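Local structure of Two-component response regulator, LuxR family (Aurantimonas sp., 3CZ5) at residues 65-68 with 69-73; 119-123 with 124-128; 15-18 with 19-23; 22-25 with 26-29. The protein probably regulates transcription by binding DNA, as a two-component response regulator whose receiver domain, the part described here, is probably controlled by phosphorylation. All coordinates share one frame; numbering follows the deposited sequence.

Contact 1: 65-68 with 69-73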
ATOM      1  N   GLY A  65     -10.640   5.712   4.214  1.00 19.80           N
ATOM      2  CA  GLY A  65      -9.193   5.570   4.105  1.00 21.40           C
ATOM      3  C   GLY A  65      -8.824   4.321   3.387  1.00 23.54           C
ATOM      4  O   GLY A  65      -9.643   3.782   2.680  1.00 25.12           O
ATOM      5  N   GLY A  66      -7.618   3.821   3.598  1.00 24.33           N
ATOM      6  CA  GLY A  66      -7.104   2.825   2.706  1.00 26.06           C
ATOM      7  C   GLY A  66      -7.792   1.525   2.950  1.00 28.16           C
ATOM      8  O   GLY A  66      -7.886   0.720   2.067  1.00 29.20           O
ATOM      9  N   ILE A  67      -8.278   1.324   4.157  1.00 30.26           N
ATOM     10  CA  ILE A  67      -8.868   0.043   4.507  1.00 32.50           C
ATOM     11  C   ILE A  67     -10.250  -0.071   3.802  1.00 31.84           C
ATOM     12  O   ILE A  67     -10.555  -1.106   3.187  1.00 31.98           O
ATOM     13  CB  ILE A  67      -8.918  -0.137   6.058  1.00 34.34           C
ATOM     14  CG1 ILE A  67      -8.729  -1.578   6.492  1.00 68.20           C
ATOM     15  CG2 ILE A  67     -10.153   0.416   6.622  1.00 69.61           C
ATOM     16  CD1 ILE A  67      -7.339  -1.776   7.230  1.00 38.32           C
ATOM     17  N   GLU A  68     -11.058   1.000   3.868  1.00 29.97           N
ATOM     18  CA  GLU A  68     -12.361   1.035   3.174  1.00 28.88           C
ATOM     19  C   GLU A  68     -12.126   0.942   1.647  1.00 24.49           C
ATOM     20  O   GLU A  68     -12.703   0.096   0.943  1.00 22.20           O
ATOM     21  CB  GLU A  68     -13.215   2.267   3.599  1.00 32.15           C
ATOM     22  CG  GLU A  68     -13.671   2.332   5.198  1.00 68.30           C
ATOM     23  CD  GLU A  68     -12.899   3.389   6.209  1.00 37.69           C
ATOM     24  OE1 GLU A  68     -11.681   3.177   6.579  1.00 67.74           O
ATOM     25  OE2 GLU A  68     -13.559   4.400   6.639  1.00 67.66           O
ATOM     26  N   ALA A  69     -11.230   1.802   1.173  1.00 22.84           N
ATOM     27  CA  ALA A  69     -10.709   1.753  -0.193  1.00 20.31           C
ATOM     28  C   ALA A  69     -10.393   0.354  -0.561  1.00 19.96           C
ATOM     29  O   ALA A  69     -10.716  -0.084  -1.644  1.00 19.90           O
ATOM     30  CB  ALA A  69      -9.462   2.557  -0.327  1.00 18.20           C
ATOM     31  N   THR A  70      -9.713  -0.353   0.317  1.00 21.35           N
ATOM     32  CA  THR A  70      -9.148  -1.651  -0.126  1.00 24.39           C
ATOM     33  C   THR A  70     -10.298  -2.621  -0.343  1.00 26.53           C
ATOM     34  O   THR A  70     -10.269  -3.372  -1.299  1.00 26.55           O
ATOM     35  CB  THR A  70      -8.185  -2.305   0.884  1.00 24.43           C
ATOM     36  OG1 THR A  70      -6.930  -1.620   0.861  1.00 36.66           O
ATOM     37  CG2 THR A  70      -7.991  -3.813   0.558  1.00 35.59           C
ATOM     38  N   ARG A  71     -11.288  -2.587   0.562  1.00 26.89           N
ATOM     39  CA  ARG A  71     -12.416  -3.431   0.431  1.00 27.74           C
ATOM     40  C   ARG A  71     -13.005  -3.129  -0.912  1.00 26.28           C
ATOM     41  O   ARG A  71     -13.179  -4.025  -1.707  1.00 25.26           O
ATOM     42  CB  ARG A  71     -13.415  -3.244   1.578  1.00 30.45           C
ATOM     43  CG  ARG A  71     -13.156  -4.221   2.783  1.00 59.09           C
ATOM     44  CD  ARG A  71     -13.685  -3.662   4.129  1.00 35.48           C
ATOM     45  NE  ARG A  71     -14.673  -2.635   3.797  1.00 59.31           N
ATOM     46  CZ  ARG A  71     -14.833  -1.499   4.467  1.00 38.88           C
ATOM     47  NH1 ARG A  71     -14.045  -1.263   5.548  1.00 58.75           N
ATOM     48  NH2 ARG A  71     -15.762  -0.613   4.041  1.00 58.36           N
ATOM     49  N   HIS A  72     -13.279  -1.862  -1.197  1.00 26.77           N
ATOM     50  CA  HIS A  72     -14.045  -1.555  -2.422  1.00 26.18           C
ATOM     51  C   HIS A  72     -13.401  -2.178  -3.624  1.00 22.82           C
ATOM     52  O   HIS A  72     -14.048  -2.786  -4.438  1.00 22.25           O
ATOM     53  CB  HIS A  72     -14.215  -0.059  -2.657  1.00 28.76           C
ATOM     54  CG  HIS A  72     -15.503   0.447  -2.130  1.00 32.87           C
ATOM     55  ND1 HIS A  72     -15.642   0.979  -0.856  1.00 31.89           N
ATOM     56  CD2 HIS A  72     -16.741   0.423  -2.662  1.00 31.49           C
ATOM     57  CE1 HIS A  72     -16.904   1.281  -0.630  1.00 31.29           C
ATOM     58  NE2 HIS A  72     -17.597   0.952  -1.709  1.00 34.57           N
ATOM     59  N   ILE A  73     -12.098  -2.026  -3.720  1.00 19.74           N
ATOM     60  CA  ILE A  73     -11.410  -2.444  -4.878  1.00 16.18           C
ATOM     61  C   ILE A  73     -11.418  -3.967  -5.005  1.00 16.68           C
ATOM     62  O   ILE A  73     -11.616  -4.514  -6.057  1.00 16.77           O
ATOM     63  CB  ILE A  73     -10.019  -1.958  -4.785  1.00 12.61           C
ATOM     64  CG1 ILE A  73      -9.980  -0.439  -5.012  1.00 10.96           C
ATOM     65  CG2 ILE A  73      -9.182  -2.755  -5.735  1.00 12.35           C
ATOM     66  CD1 ILE A  73      -8.522   0.232  -5.108  1.00  7.00           C
TER
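From G65 and G66 the chain winds into the first turns of helix 66-76, A69 N bonding to G65 O at 3.0 Å, R71 N to I67 O, and H72 N to E68 O with an N-H...O angle of 165°. G65 is the N-cap residue, and its carbonyl takes the first of these bonds. The side chain of T70 adds a bond of its own: OG1 donates to G66 O at 2.8 Å, tilted 31° from the carbonyl plane, while T70 N reaches the same oxygen only weakly. The torsion responsible (chi1 -75°) sets OG1 opposite the carbonyl carbon of T70 and turns the hydroxyl back down the helix. A valine here would probably cost G66 O its hydroxyl donor, the weak T70 amide bond being a poor substitute. On the outer side, E68 and R71 run alongside each other in the same direction. The guanidinium lays one face over E68 CA, and its NH1 lies 3.6 Å from E68 CG. The E68 chain bends at chi2, and E68 OE1 stays 5.1 Å from R71 NH1, so any attraction between the charges is probably modest. T70 rests on I82 and I84 of strand 82-86, while I67 packs on K96 and A97 of helix 91-99. This is the start of the helix in a beta-alpha-beta crossover, strand 54-57 to strand 82-86, of the CheY-like receiver fold.

Contact 2: 119-123 with 124-128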
ATOM      1  N   ILE A 119       6.825  -3.457  -2.201  1.00 15.55           N
ATOM      2  CA  ILE A 119       6.324  -3.571  -3.568  1.00 17.88           C
ATOM      3  C   ILE A 119       6.908  -4.825  -4.339  1.00 19.91           C
ATOM      4  O   ILE A 119       6.157  -5.574  -5.002  1.00 19.38           O
ATOM      5  CB  ILE A 119       6.700  -2.326  -4.335  1.00 17.62           C
ATOM      6  CG1 ILE A 119       5.910  -1.152  -3.835  1.00 16.95           C
ATOM      7  CG2 ILE A 119       6.501  -2.483  -5.836  1.00 15.10           C
ATOM      8  CD1 ILE A 119       6.440   0.164  -4.405  1.00 18.46           C
ATOM      9  N   GLU A 120       8.234  -4.991  -4.260  1.00 21.89           N
ATOM     10  CA  GLU A 120       8.952  -6.074  -4.896  1.00 25.21           C
ATOM     11  C   GLU A 120       8.401  -7.432  -4.477  1.00 27.90           C
ATOM     12  O   GLU A 120       8.086  -8.273  -5.335  1.00 30.25           O
ATOM     13  CB  GLU A 120      10.434  -6.049  -4.531  1.00 25.61           C
ATOM     14  CG  GLU A 120      11.114  -4.737  -4.842  1.00 25.32           C
ATOM     15  CD  GLU A 120      12.524  -4.907  -5.460  1.00 27.42           C
ATOM     16  OE1 GLU A 120      12.689  -4.501  -6.657  1.00 25.20           O
ATOM     17  OE2 GLU A 120      13.446  -5.439  -4.750  1.00 25.11           O
ATOM     18  N   ALA A 121       8.291  -7.645  -3.170  1.00 27.09           N
ATOM     19  CA  ALA A 121       7.790  -8.904  -2.609  1.00 25.92           C
ATOM     20  C   ALA A 121       6.355  -9.184  -2.844  1.00 25.43           C
ATOM     21  O   ALA A 121       5.973 -10.352  -2.844  1.00 26.05           O
ATOM     22  CB  ALA A 121       7.970  -8.919  -1.150  1.00 25.77           C
ATOM     23  N   ILE A 122       5.535  -8.136  -2.891  1.00 24.92           N
ATOM     24  CA  ILE A 122       4.112  -8.323  -3.115  1.00 25.13           C
ATOM     25  C   ILE A 122       3.938  -8.873  -4.542  1.00 25.37           C
ATOM     26  O   ILE A 122       3.167  -9.846  -4.795  1.00 24.15           O
ATOM     27  CB  ILE A 122       3.333  -7.026  -2.932  1.00 25.79           C
ATOM     28  CG1 ILE A 122       2.853  -6.921  -1.505  1.00  8.86           C
ATOM     29  CG2 ILE A 122       2.085  -7.065  -3.708  1.00  5.31           C
ATOM     30  CD1 ILE A 122       2.922  -5.479  -0.953  1.00 27.69           C
ATOM     31  N   LEU A 123       4.687  -8.250  -5.466  1.00 25.46           N
ATOM     32  CA  LEU A 123       4.680  -8.626  -6.889  1.00 23.86           C
ATOM     33  C   LEU A 123       5.296 -10.007  -7.089  1.00 24.40           C
ATOM     34  O   LEU A 123       5.190 -10.640  -8.152  1.00 23.80           O
ATOM     35  CB  LEU A 123       5.435  -7.583  -7.684  1.00 21.40           C
ATOM     36  CG  LEU A 123       4.688  -6.268  -7.833  1.00  2.00           C
ATOM     37  CD1 LEU A 123       5.389  -5.241  -8.678  1.00 20.30           C
ATOM     38  CD2 LEU A 123       3.339  -6.528  -8.507  1.00 21.00           C
ATOM     39  N   ALA A 124       5.918 -10.489  -6.026  1.00 25.03           N
ATOM     40  CA  ALA A 124       6.635 -11.731  -6.103  1.00 25.72           C
ATOM     41  C   ALA A 124       5.604 -12.691  -5.697  1.00 27.29           C
ATOM     42  O   ALA A 124       5.749 -13.896  -5.925  1.00 30.00           O
ATOM     43  CB  ALA A 124       7.835 -11.776  -5.094  1.00 24.82           C
ATOM     44  N   GLY A 125       4.574 -12.163  -5.055  1.00 26.36           N
ATOM     45  CA  GLY A 125       3.475 -12.970  -4.600  1.00 27.01           C
ATOM     46  C   GLY A 125       3.467 -13.169  -3.102  1.00 29.10           C
ATOM     47  O   GLY A 125       2.681 -13.971  -2.634  1.00 29.56           O
ATOM     48  N   ARG A 126       4.319 -12.458  -2.335  1.00 30.08           N
ATOM     49  CA  ARG A 126       4.295 -12.601  -0.873  1.00 31.09           C
ATOM     50  C   ARG A 126       3.653 -11.408  -0.191  1.00 31.93           C
ATOM     51  O   ARG A 126       3.327 -10.384  -0.818  1.00 32.17           O
ATOM     52  CB  ARG A 126       5.685 -12.845  -0.303  1.00 32.28           C
ATOM     53  CG  ARG A 126       6.544 -13.740  -1.220  1.00 51.78           C
ATOM     54  CD  ARG A 126       7.939 -13.995  -0.702  1.00 34.53           C
ATOM     55  NE  ARG A 126       8.701 -12.791  -0.359  1.00 52.01           N
ATOM     56  CZ  ARG A 126       9.716 -12.299  -1.092  1.00 37.67           C
ATOM     57  NH1 ARG A 126      10.081 -12.919  -2.223  1.00 52.38           N
ATOM     58  NH2 ARG A 126      10.380 -11.198  -0.701  1.00 51.99           N
ATOM     59  N   ARG A 127       3.456 -11.555   1.110  1.00 31.88           N
ATOM     60  CA  ARG A 127       2.815 -10.527   1.913  1.00 30.87           C
ATOM     61  C   ARG A 127       3.860  -9.620   2.588  1.00 28.80           C
ATOM     62  O   ARG A 127       4.804 -10.110   3.207  1.00 29.56           O
ATOM     63  CB  ARG A 127       1.954 -11.241   2.940  1.00 32.62           C
ATOM     64  CG  ARG A 127       0.736 -10.504   3.394  1.00 49.94           C
ATOM     65  CD  ARG A 127       0.219 -11.077   4.675  1.00 35.07           C
ATOM     66  NE  ARG A 127       0.004 -12.512   4.558  1.00 50.67           N
ATOM     67  CZ  ARG A 127      -1.015 -13.051   3.896  1.00 37.49           C
ATOM     68  NH1 ARG A 127      -1.901 -12.256   3.289  1.00 50.54           N
ATOM     69  NH2 ARG A 127      -1.146 -14.382   3.852  1.00 50.76           N
ATOM     70  N   ALA A 128       3.725  -8.307   2.464  1.00 26.91           N
ATOM     71  CA  ALA A 128       4.820  -7.444   2.878  1.00 24.87           C
ATOM     72  C   ALA A 128       4.469  -6.677   4.138  1.00 26.23           C
ATOM     73  O   ALA A 128       3.360  -6.125   4.278  1.00 25.58           O
ATOM     74  CB  ALA A 128       5.257  -6.526   1.773  1.00 22.33           C
TER
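A121 O receives R126 N at 2.7 Å, and I122 O receives G125 N. These two backbone bonds, with G125 at a positive phi (107°) that glycine adopts readily, make the Schellman motif that ends helix 114-122; a weak bond from A124 N also reaches A121 O. A further polar contact is the CA-H of I122 directed at R126 O, 3.2 Å from CA to O and nearly straight. Among apolar groups, I122 CD1 meets A128 CB at 3.7 Å, joining the last helical turn to the start of strand 128-129; I122 also packs on L83 of strand 82-86. The remaining contact is between a charged group and a methyl. The R126 chain bends at chi3 (-53°) and brings one face of its guanidinium over A121 CB, with NH2 3.3 Å from that carbon. Thus the carbonyls of A121 and I122 are met by main-chain donors just beyond the helix, R126 contributes carbon contact through its flat group, and its positive charge at a helix C-terminus is likely to be electrostatically favourable.

Contact 3: 15-18 with 19-23. With PO4 (phosphate ion), chain F.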
ATOM      1  N   PRO A  15       0.244  15.758  -1.850  1.00 19.92           N
ATOM      2  CA  PRO A  15       0.649  15.898  -3.231  1.00 18.09           C
ATOM      3  C   PRO A  15       2.147  15.972  -3.369  1.00 18.70           C
ATOM      4  O   PRO A  15       2.690  15.317  -4.227  1.00 20.94           O
ATOM      5  CB  PRO A  15      -0.018  17.180  -3.657  1.00 16.73           C
ATOM      6  CG  PRO A  15      -0.397  17.878  -2.354  1.00 18.05           C
ATOM      7  CD  PRO A  15      -0.614  16.833  -1.350  1.00 17.69           C
ATOM      8  N   ILE A  16       2.846  16.691  -2.511  1.00 17.52           N
ATOM      9  CA  ILE A  16       4.304  16.728  -2.655  1.00 17.04           C
ATOM     10  C   ILE A  16       5.081  15.549  -2.075  1.00 15.45           C
ATOM     11  O   ILE A  16       5.970  15.022  -2.736  1.00 15.56           O
ATOM     12  CB  ILE A  16       4.821  17.987  -2.078  1.00 18.20           C
ATOM     13  CG1 ILE A  16       3.930  19.110  -2.634  1.00  2.46           C
ATOM     14  CG2 ILE A  16       6.338  18.173  -2.393  1.00  2.05           C
ATOM     15  CD1 ILE A  16       4.561  20.377  -2.381  1.00 18.87           C
ATOM     16  N   VAL A  17       4.768  15.113  -0.865  1.00 13.41           N
ATOM     17  CA  VAL A  17       5.350  13.842  -0.491  1.00 13.10           C
ATOM     18  C   VAL A  17       4.970  12.772  -1.515  1.00 15.35           C
ATOM     19  O   VAL A  17       5.724  11.807  -1.754  1.00 15.27           O
ATOM     20  CB  VAL A  17       4.997  13.355   0.984  1.00 12.03           C
ATOM     21  CG1 VAL A  17       4.691  14.515   1.851  1.00 38.25           C
ATOM     22  CG2 VAL A  17       3.823  12.385   0.998  1.00 38.25           C
ATOM     23  N   ARG A  18       3.786  12.869  -2.117  1.00 17.19           N
ATOM     24  CA  ARG A  18       3.406  11.755  -3.013  1.00 17.27           C
ATOM     25  C   ARG A  18       4.456  11.702  -4.068  1.00 16.95           C
ATOM     26  O   ARG A  18       5.000  10.617  -4.395  1.00 16.17           O
ATOM     27  CB  ARG A  18       2.114  12.025  -3.684  1.00 18.36           C
ATOM     28  CG  ARG A  18       1.523  10.798  -4.250  1.00 23.87           C
ATOM     29  CD  ARG A  18       0.143  11.160  -4.727  1.00 20.37           C
ATOM     30  NE  ARG A  18       0.202  12.280  -5.652  1.00 24.04           N
ATOM     31  CZ  ARG A  18      -0.658  13.278  -5.606  1.00 22.58           C
ATOM     32  NH1 ARG A  18      -1.568  13.241  -4.631  1.00 23.69           N
ATOM     33  NH2 ARG A  18      -0.615  14.269  -6.502  1.00 22.05           N
ATOM     34  N   GLU A  19       4.790  12.898  -4.574  1.00 17.55           N
ATOM     35  CA  GLU A  19       5.797  12.975  -5.638  1.00 19.27           C
ATOM     36  C   GLU A  19       7.208  12.447  -5.201  1.00 19.58           C
ATOM     37  O   GLU A  19       7.899  11.790  -6.001  1.00 20.55           O
ATOM     38  CB  GLU A  19       5.915  14.376  -6.218  1.00 20.38           C
ATOM     39  CG  GLU A  19       6.015  14.339  -7.704  1.00 43.77           C
ATOM     40  CD  GLU A  19       4.751  13.723  -8.320  1.00 24.63           C
ATOM     41  OE1 GLU A  19       3.637  13.944  -7.704  1.00 44.89           O
ATOM     42  OE2 GLU A  19       4.865  13.033  -9.404  1.00 44.47           O
ATOM     43  N   GLY A  20       7.624  12.746  -3.961  1.00 17.01           N
ATOM     44  CA  GLY A  20       8.834  12.253  -3.461  1.00 16.12           C
ATOM     45  C   GLY A  20       8.825  10.740  -3.511  1.00 17.34           C
ATOM     46  O   GLY A  20       9.816  10.096  -3.859  1.00 16.94           O
ATOM     47  N   TYR A  21       7.713  10.136  -3.150  1.00 19.81           N
ATOM     48  CA  TYR A  21       7.680   8.692  -3.185  1.00 21.31           C
ATOM     49  C   TYR A  21       7.597   8.179  -4.590  1.00 22.65           C
ATOM     50  O   TYR A  21       8.139   7.104  -4.887  1.00 23.30           O
ATOM     51  CB  TYR A  21       6.527   8.147  -2.396  1.00 21.87           C
ATOM     52  CG  TYR A  21       6.717   8.270  -0.927  1.00 29.73           C
ATOM     53  CD1 TYR A  21       7.857   7.830  -0.378  1.00 20.73           C
ATOM     54  CD2 TYR A  21       5.737   8.804  -0.107  1.00 21.36           C
ATOM     55  CE1 TYR A  21       8.084   7.900   0.933  1.00 30.94           C
ATOM     56  CE2 TYR A  21       5.935   8.877   1.262  1.00 31.27           C
ATOM     57  CZ  TYR A  21       7.148   8.413   1.768  1.00 22.17           C
ATOM     58  OH  TYR A  21       7.502   8.460   3.107  1.00 32.20           O
ATOM     59  N   ARG A  22       6.929   8.898  -5.482  1.00 22.98           N
ATOM     60  CA  ARG A  22       7.023   8.431  -6.861  1.00 23.77           C
ATOM     61  C   ARG A  22       8.485   8.312  -7.317  1.00 23.23           C
ATOM     62  O   ARG A  22       8.938   7.315  -7.897  1.00 22.34           O
ATOM     63  CB  ARG A  22       6.315   9.374  -7.794  1.00 24.72           C
ATOM     64  CG  ARG A  22       6.730   9.146  -9.242  1.00 17.04           C
ATOM     65  CD  ARG A  22       5.905  10.098 -10.073  1.00 26.55           C
ATOM     66  NE  ARG A  22       6.546  11.424 -10.215  1.00 17.94           N
ATOM     67  CZ  ARG A  22       7.788  11.569 -10.674  1.00 25.49           C
ATOM     68  NH1 ARG A  22       8.469  10.512 -11.037  1.00 16.18           N
ATOM     69  NH2 ARG A  22       8.320  12.764 -10.806  1.00 17.28           N
ATOM     70  N   ARG A  23       9.239   9.356  -7.045  1.00 23.50           N
ATOM     71  CA  ARG A  23      10.608   9.369  -7.533  1.00 23.66           C
ATOM     72  C   ARG A  23      11.417   8.299  -6.837  1.00 23.12           C
ATOM     73  O   ARG A  23      12.367   7.781  -7.390  1.00 24.21           O
ATOM     74  CB  ARG A  23      11.213  10.763  -7.436  1.00 23.71           C
ATOM     75  CG  ARG A  23      10.317  11.781  -8.156  1.00 38.42           C
ATOM     76  CD  ARG A  23      10.698  13.254  -7.887  1.00 26.43           C
ATOM     77  NE  ARG A  23      12.028  13.590  -8.405  1.00 39.15           N
ATOM     78  CZ  ARG A  23      12.795  14.559  -7.902  1.00 28.58           C
ATOM     79  NH1 ARG A  23      12.340  15.307  -6.876  1.00 39.48           N
ATOM     80  NH2 ARG A  23      13.997  14.809  -8.438  1.00 39.47           N
TER
HETATM   81  P   PO4 F 202       2.350  18.217   1.227  1.00  2.00           P
HETATM   82  O1  PO4 F 202       1.824  18.604   2.579  1.00 11.20           O
HETATM   83  O2  PO4 F 202       3.756  17.717   1.224  1.00 10.01           O
HETATM   84  O3  PO4 F 202       1.506  16.965   1.142  1.00 10.27           O
HETATM   85  O4  PO4 F 202       2.028  19.305   0.249  1.00  9.60           O
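V17 and Y21, one helical turn apart, lie side by side and point the same way, with V17 CG2 4.1 Å from Y21 CE2. Beneath them the helix is held by successive backbone bonds: E19 N to P15 O, G20 N to I16 O, Y21 N to V17 O at 2.9 Å and R22 N to R18 O at 2.8 Å. At the N-terminal end a phosphate ion, probably from the crystallisation liquor, rests on carbon atoms: P15 CD is 3.3 Å from its O3 and V17 CG1 3.4 Å from its O2. V17 N adds a weak bond of 3.5 Å to phosphate O2. Farther out, R18 stretches its chain from the backbone with CG opposite its own N (chi1 -163°), then bends at chi3, so that one guanidinium face lies over P15 CA. E36 and the carbonyl of D12 hold its polar end, and E19 OE1 stays 4.3 Å from R18 NE, beyond a salt bridge. The other oxygen of E19 pairs with R22 NE in a salt bridge. The Y21 ring meets F85 of strand 82-86 in a T-shaped (edge-to-face) stack. E19 OE2 lies near the like-charged E36 OE2, a repulsion that R18 and R22 probably relieve, while the phosphate is likely to be favoured by the positive end of the helix dipole.

Contact 4: 22-25 with 26-29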
ATOM      1  N   ARG A  22       6.929   8.898  -5.482  1.00 22.98           N
ATOM      2  CA  ARG A  22       7.023   8.431  -6.861  1.00 23.77           C
ATOM      3  C   ARG A  22       8.485   8.312  -7.317  1.00 23.23           C
ATOM      4  O   ARG A  22       8.938   7.315  -7.897  1.00 22.34           O
ATOM      5  CB  ARG A  22       6.315   9.374  -7.794  1.00 24.72           C
ATOM      6  CG  ARG A  22       6.730   9.146  -9.242  1.00 17.04           C
ATOM      7  CD  ARG A  22       5.905  10.098 -10.073  1.00 26.55           C
ATOM      8  NE  ARG A  22       6.546  11.424 -10.215  1.00 17.94           N
ATOM      9  CZ  ARG A  22       7.788  11.569 -10.674  1.00 25.49           C
ATOM     10  NH1 ARG A  22       8.469  10.512 -11.037  1.00 16.18           N
ATOM     11  NH2 ARG A  22       8.320  12.764 -10.806  1.00 17.28           N
ATOM     12  N   ARG A  23       9.239   9.356  -7.045  1.00 23.50           N
ATOM     13  CA  ARG A  23      10.608   9.369  -7.533  1.00 23.66           C
ATOM     14  C   ARG A  23      11.417   8.299  -6.837  1.00 23.12           C
ATOM     15  O   ARG A  23      12.367   7.781  -7.390  1.00 24.21           O
ATOM     16  CB  ARG A  23      11.213  10.763  -7.436  1.00 23.71           C
ATOM     17  CG  ARG A  23      10.317  11.781  -8.156  1.00 38.42           C
ATOM     18  CD  ARG A  23      10.698  13.254  -7.887  1.00 26.43           C
ATOM     19  NE  ARG A  23      12.028  13.590  -8.405  1.00 39.15           N
ATOM     20  CZ  ARG A  23      12.795  14.559  -7.902  1.00 28.58           C
ATOM     21  NH1 ARG A  23      12.340  15.307  -6.876  1.00 39.48           N
ATOM     22  NH2 ARG A  23      13.997  14.809  -8.438  1.00 39.47           N
ATOM     23  N   LEU A  24      11.031   7.935  -5.633  1.00 21.74           N
ATOM     24  CA  LEU A  24      11.746   6.859  -4.974  1.00 21.84           C
ATOM     25  C   LEU A  24      11.406   5.557  -5.643  1.00 21.51           C
ATOM     26  O   LEU A  24      12.272   4.804  -6.000  1.00 21.23           O
ATOM     27  CB  LEU A  24      11.358   6.726  -3.501  1.00 21.61           C
ATOM     28  CG  LEU A  24      12.343   5.949  -2.641  1.00 18.23           C
ATOM     29  CD1 LEU A  24      13.709   6.517  -2.802  1.00 21.10           C
ATOM     30  CD2 LEU A  24      11.942   6.044  -1.230  1.00 20.81           C
ATOM     31  N   ILE A  25      10.131   5.300  -5.822  1.00 21.47           N
ATOM     32  CA  ILE A  25       9.749   4.060  -6.424  1.00 22.06           C
ATOM     33  C   ILE A  25      10.362   3.878  -7.798  1.00 23.43           C
ATOM     34  O   ILE A  25      10.653   2.721  -8.222  1.00 25.55           O
ATOM     35  CB  ILE A  25       8.249   3.951  -6.573  1.00 21.11           C
ATOM     36  CG1 ILE A  25       7.576   4.204  -5.224  1.00 25.79           C
ATOM     37  CG2 ILE A  25       7.884   2.556  -6.954  1.00 24.92           C
ATOM     38  CD1 ILE A  25       6.231   3.643  -5.101  1.00 18.39           C
ATOM     39  N   GLU A  26      10.575   4.983  -8.509  1.00 21.20           N
ATOM     40  CA  GLU A  26      10.981   4.815  -9.900  1.00 18.84           C
ATOM     41  C   GLU A  26      12.463   4.701 -10.079  1.00 18.70           C
ATOM     42  O   GLU A  26      12.944   4.563 -11.185  1.00 17.81           O
ATOM     43  CB  GLU A  26      10.419   5.876 -10.800  1.00 17.71           C
ATOM     44  CG  GLU A  26       8.975   5.702 -11.059  1.00 30.66           C
ATOM     45  CD  GLU A  26       8.498   6.767 -11.994  1.00 21.23           C
ATOM     46  OE1 GLU A  26       9.407   7.523 -12.415  1.00 30.71           O
ATOM     47  OE2 GLU A  26       7.271   6.818 -12.337  1.00 30.98           O
ATOM     48  N   ARG A  27      13.203   4.705  -8.993  1.00 20.77           N
ATOM     49  CA  ARG A  27      14.645   4.488  -9.119  1.00 22.78           C
ATOM     50  C   ARG A  27      14.880   2.986  -9.276  1.00 23.25           C
ATOM     51  O   ARG A  27      15.958   2.559  -9.715  1.00 23.94           O
ATOM     52  CB  ARG A  27      15.428   5.075  -7.944  1.00 24.13           C
ATOM     53  CG  ARG A  27      14.955   6.520  -7.575  1.00 51.86           C
ATOM     54  CD  ARG A  27      15.862   7.230  -6.539  1.00 28.11           C
ATOM     55  NE  ARG A  27      15.912   8.700  -6.682  1.00 53.05           N
ATOM     56  CZ  ARG A  27      15.307   9.581  -5.861  1.00 30.71           C
ATOM     57  NH1 ARG A  27      14.586   9.134  -4.819  1.00 53.59           N
ATOM     58  NH2 ARG A  27      15.430  10.897  -6.061  1.00 52.68           N
ATOM     59  N   ARG A  28      13.865   2.186  -8.950  1.00 22.43           N
ATOM     60  CA  ARG A  28      13.953   0.773  -9.196  1.00 22.89           C
ATOM     61  C   ARG A  28      13.459   0.633 -10.615  1.00 23.92           C
ATOM     62  O   ARG A  28      12.291   0.843 -10.866  1.00 23.93           O
ATOM     63  CB  ARG A  28      13.122   0.008  -8.173  1.00 23.11           C
ATOM     64  CG  ARG A  28      12.355  -1.227  -8.594  1.00  8.36           C
ATOM     65  CD  ARG A  28      13.092  -2.230  -9.505  1.00 24.12           C
ATOM     66  NE  ARG A  28      12.786  -3.657  -9.269  1.00  7.97           N
ATOM     67  CZ  ARG A  28      12.358  -4.497 -10.212  1.00 23.98           C
ATOM     68  NH1 ARG A  28      12.159  -4.065 -11.466  1.00  7.26           N
ATOM     69  NH2 ARG A  28      12.119  -5.767  -9.891  1.00  7.53           N
ATOM     70  N   PRO A  29      14.380   0.319 -11.559  1.00 25.09           N
ATOM     71  CA  PRO A  29      14.012   0.489 -12.960  1.00 24.59           C
ATOM     72  C   PRO A  29      13.067  -0.634 -13.279  1.00 23.63           C
ATOM     73  O   PRO A  29      13.019  -1.596 -12.520  1.00 22.97           O
ATOM     74  CB  PRO A  29      15.369   0.403 -13.701  1.00 24.30           C
ATOM     75  CG  PRO A  29      16.184  -0.418 -12.888  1.00  8.34           C
ATOM     76  CD  PRO A  29      15.718  -0.312 -11.430  1.00 24.64           C
TER
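E26 N bonds to R22 O at 2.9 Å near the end of helix 15-25. R27 N then bonds to L24 O at 3.1 Å, and R28 N reaches I25 O weakly, closing a type I beta turn from I25 to R28. Of the side chains, E26 runs extended beyond CG (chi2 -178°) and crosses R22, its OE1 approaching the guanidinium at its edge, 3.4 Å from NH1. This salt bridge is long and weak, the two flat groups being 53° apart; the firmer partner of R22 is E19, whereas E26 OE2 accepts a hydrogen bond from V33 N. With a lysine in place of E26, V33 N would probably lose this acceptor and R22 would face a second positive charge. R27 turns back along the helix, extended from CG to NE. L24 CD1 touches the edge of its guanidinium, 3.4 Å from R27 NH1. The like charges of R23 and R27 remain 4.8 Å apart, R23 NH2 to R27 NH2. R28 heads the other way and donates from NH1 to P29 O at 2.8 Å, in the plane of its guanidinium. Around this turn, I25 packs on L115 and I119 of helix 114-122 and on Y31 of strand 31-37, R28 forms a salt bridge with E120 and a hydrogen bond to S4, and E26 holds to strand 31-37 through the amide of V33.

From the N terminus, contact 3 comes first, at the start of helix 15-25 after strand 6-11. Contact 4 overlaps it at R22 and R23 and carries the helix into the turn before strand 31-37. Contact 1 follows at the opening of helix 66-76, centred about 24 Å from contact 4 and across the chain's centre from it. Contact 2 comes last, between helix 114-122 and strand 128-129. All four are local and none encloses another. Contacts 2 and 4, far apart in sequence, do touch: E120 OE1 and R28 NE form a salt bridge of 2.7 Å and I119 packs on I25, tying helices 15-25 and 114-122 together.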